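Local atomic coordinates of fiber protein (Raptor siadenovirus a, PDB entry 5FJL), a protein that forms the adenovirus fibre, whose trimeric head domain, the part in this entry, probably attaches the virion to receptors on host cells. Residues A[85-88]-A[89-92]. Numbering follows the deposited sequence.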
ATOM      1  N   THR A  85      -5.534  17.539   6.769  1.00 17.04           N
ATOM      2  CA  THR A  85      -6.944  17.516   7.136  1.00 17.19           C
ATOM      3  C   THR A  85      -7.811  18.134   6.056  1.00 18.12           C
ATOM      4  O   THR A  85      -7.549  19.237   5.552  1.00 19.41           O
ATOM      5  CB  THR A  85      -7.149  18.256   8.466  1.00 18.83           C
ATOM      6  OG1 THR A  85      -6.424  17.553   9.491  1.00 19.08           O
ATOM      7  CG2 THR A  85      -8.622  18.378   8.863  1.00 19.42           C
ATOM      8  N   PHE A  86      -8.842  17.387   5.694  1.00 16.35           N
ATOM      9  CA  PHE A  86      -9.895  17.842   4.787  1.00 16.21           C
ATOM     10  C   PHE A  86     -11.195  17.958   5.564  1.00 16.71           C
ATOM     11  O   PHE A  86     -11.472  17.152   6.464  1.00 18.26           O
ATOM     12  CB  PHE A  86     -10.090  16.862   3.630  1.00 16.01           C
ATOM     13  CG  PHE A  86      -8.894  16.754   2.740  1.00 16.58           C
ATOM     14  CD1 PHE A  86      -7.789  16.000   3.099  1.00 18.39           C
ATOM     15  CD2 PHE A  86      -8.814  17.496   1.577  1.00 16.25           C
ATOM     16  CE1 PHE A  86      -6.657  15.955   2.301  1.00 19.43           C
ATOM     17  CE2 PHE A  86      -7.704  17.434   0.752  1.00 18.98           C
ATOM     18  CZ  PHE A  86      -6.619  16.673   1.102  1.00 18.97           C
ATOM     19  N   LYS A  87     -12.016  18.918   5.202  1.00 17.17           N
ATOM     20  CA  LYS A  87     -13.337  19.081   5.766  1.00 16.94           C
ATOM     21  C   LYS A  87     -14.360  18.337   4.930  1.00 16.35           C
ATOM     22  O   LYS A  87     -14.161  18.163   3.725  1.00 16.23           O
ATOM     23  CB  LYS A  87     -13.722  20.574   5.766  1.00 19.66           C
ATOM     24  CG  LYS A  87     -12.802  21.433   6.599  1.00 22.63           C
ATOM     25  CD  LYS A  87     -13.300  22.888   6.639  1.00 26.42           C
ATOM     26  CE  LYS A  87     -14.596  23.075   7.465  1.00 31.98           C
ATOM     27  NZ  LYS A  87     -14.647  22.767   8.953  1.00 33.54           N
ATOM     28  N   GLY A  88     -15.513  18.000   5.508  1.00 17.50           N
ATOM     29  CA  GLY A  88     -16.613  17.501   4.685  1.00 18.00           C
ATOM     30  C   GLY A  88     -16.935  18.372   3.473  1.00 17.23           C
ATOM     31  O   GLY A  88     -17.253  17.877   2.386  1.00 18.62           O
ATOM     32  N   ALA A  89     -16.818  19.684   3.661  1.00 18.48           N
ATOM     33  CA  ALA A  89     -17.061  20.663   2.619  1.00 18.91           C
ATOM     34  C   ALA A  89     -16.114  20.560   1.446  1.00 18.48           C
ATOM     35  O   ALA A  89     -16.411  21.143   0.394  1.00 21.54           O
ATOM     36  CB  ALA A  89     -16.996  22.065   3.192  1.00 20.89           C
ATOM     37  N   ASP A  90     -14.983  19.857   1.597  1.00 16.78           N
ATOM     38  CA  ASP A  90     -14.034  19.702   0.516  1.00 17.39           C
ATOM     39  C   ASP A  90     -14.431  18.611  -0.483  1.00 16.05           C
ATOM     40  O   ASP A  90     -13.847  18.512  -1.552  1.00 16.75           O
ATOM     41  CB  ASP A  90     -12.648  19.377   1.062  1.00 16.80           C
ATOM     42  CG  ASP A  90     -12.043  20.502   1.849  1.00 18.39           C
ATOM     43  OD1 ASP A  90     -12.302  21.671   1.469  1.00 19.17           O
ATOM     44  OD2 ASP A  90     -11.282  20.252   2.815  1.00 18.79           O
ATOM     45  N   PHE A  91     -15.406  17.763  -0.118  1.00 16.08           N
ATOM     46  CA  PHE A  91     -15.783  16.643  -0.956  1.00 16.92           C
ATOM     47  C   PHE A  91     -16.900  17.043  -1.909  1.00 18.78           C
ATOM     48  O   PHE A  91     -17.671  17.980  -1.624  1.00 19.36           O
ATOM     49  CB  PHE A  91     -16.215  15.471  -0.083  1.00 16.58           C
ATOM     50  CG  PHE A  91     -15.081  14.853   0.704  1.00 16.18           C
ATOM     51  CD1 PHE A  91     -14.744  15.364   1.951  1.00 16.78           C
ATOM     52  CD2 PHE A  91     -14.346  13.825   0.166  1.00 17.02           C
ATOM     53  CE1 PHE A  91     -13.700  14.822   2.669  1.00 17.58           C
ATOM     54  CE2 PHE A  91     -13.284  13.267   0.876  1.00 16.26           C
ATOM     55  CZ  PHE A  91     -12.958  13.783   2.123  1.00 16.81           C
ATOM     56  N   LYS A  92     -17.015  16.333  -3.020  1.00 17.71           N
ATOM     57  CA  LYS A  92     -18.152  16.566  -3.936  1.00 20.03           C
ATOM     58  C   LYS A  92     -19.449  16.299  -3.193  1.00 20.75           C
ATOM     59  O   LYS A  92     -20.421  17.095  -3.279  1.00 22.55           O
ATOM     60  CB  LYS A  92     -18.027  15.708  -5.182  1.00 22.51           C
ATOM     61  CG  LYS A  92     -19.163  15.947  -6.170  1.00 27.47           C
ATOM     62  CD  LYS A  92     -18.856  15.251  -7.481  1.00 32.19           C
ATOM     63  CE  LYS A  92     -20.034  15.339  -8.449  1.00 37.76           C
ATOM     64  NZ  LYS A  92     -19.970  16.642  -9.164  1.00 40.56           N
TER
HETATM   65  O   HOH W   1     -19.427  18.467   0.515  1.00 29.06           O
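A short 3-10 turn closes the end of strand 78-87 in the fibre head and is tied back to the strand by the carboxylate of Asp90. Lys87 N donates to Asp90 OD2 at 2.8 Å, with an N-H...O angle of 159°. The donor meets this oxygen from above the carboxylate plane. In return, Asp90 N donates to Lys87 O, also at 2.8 Å. Backbone and side chain of Asp90 thus grip both polar backbone atoms of Lys87. The side chain reaches back because CG lies anti to its own carbonyl carbon, beside N (chi1 -66°). The second turn bond runs from Phe91 N to Gly88 O at 3.1 Å. A water lies within hydrogen-bonding distance of both Gly88 O and Phe91 O, and may bridge them.

Asp90 OD2 also lies close to the start of the Phe86 side chain, 3.7 Å from Phe86 CB. The Phe86 ring and the carboxylate stand at right angles. The Phe91 ring lies against the turn, with CD1 3.4 Å from Lys87 O and Gly88 O at its edge, in plane. Its CE1 makes a loose apolar contact with Phe86 CB at 4.3 Å. Both rings also pack on Ile102 of strand 99-103.

The other carboxylate oxygen, Asp90 OD1, is hydrogen-bonded to the hydroxyls of Ser48 and Thr46. The buried carboxylate is therefore held through both oxygens, which fixes its rotation. These bonds probably favour its ionised form and link the turn to the loop after strand 38-45.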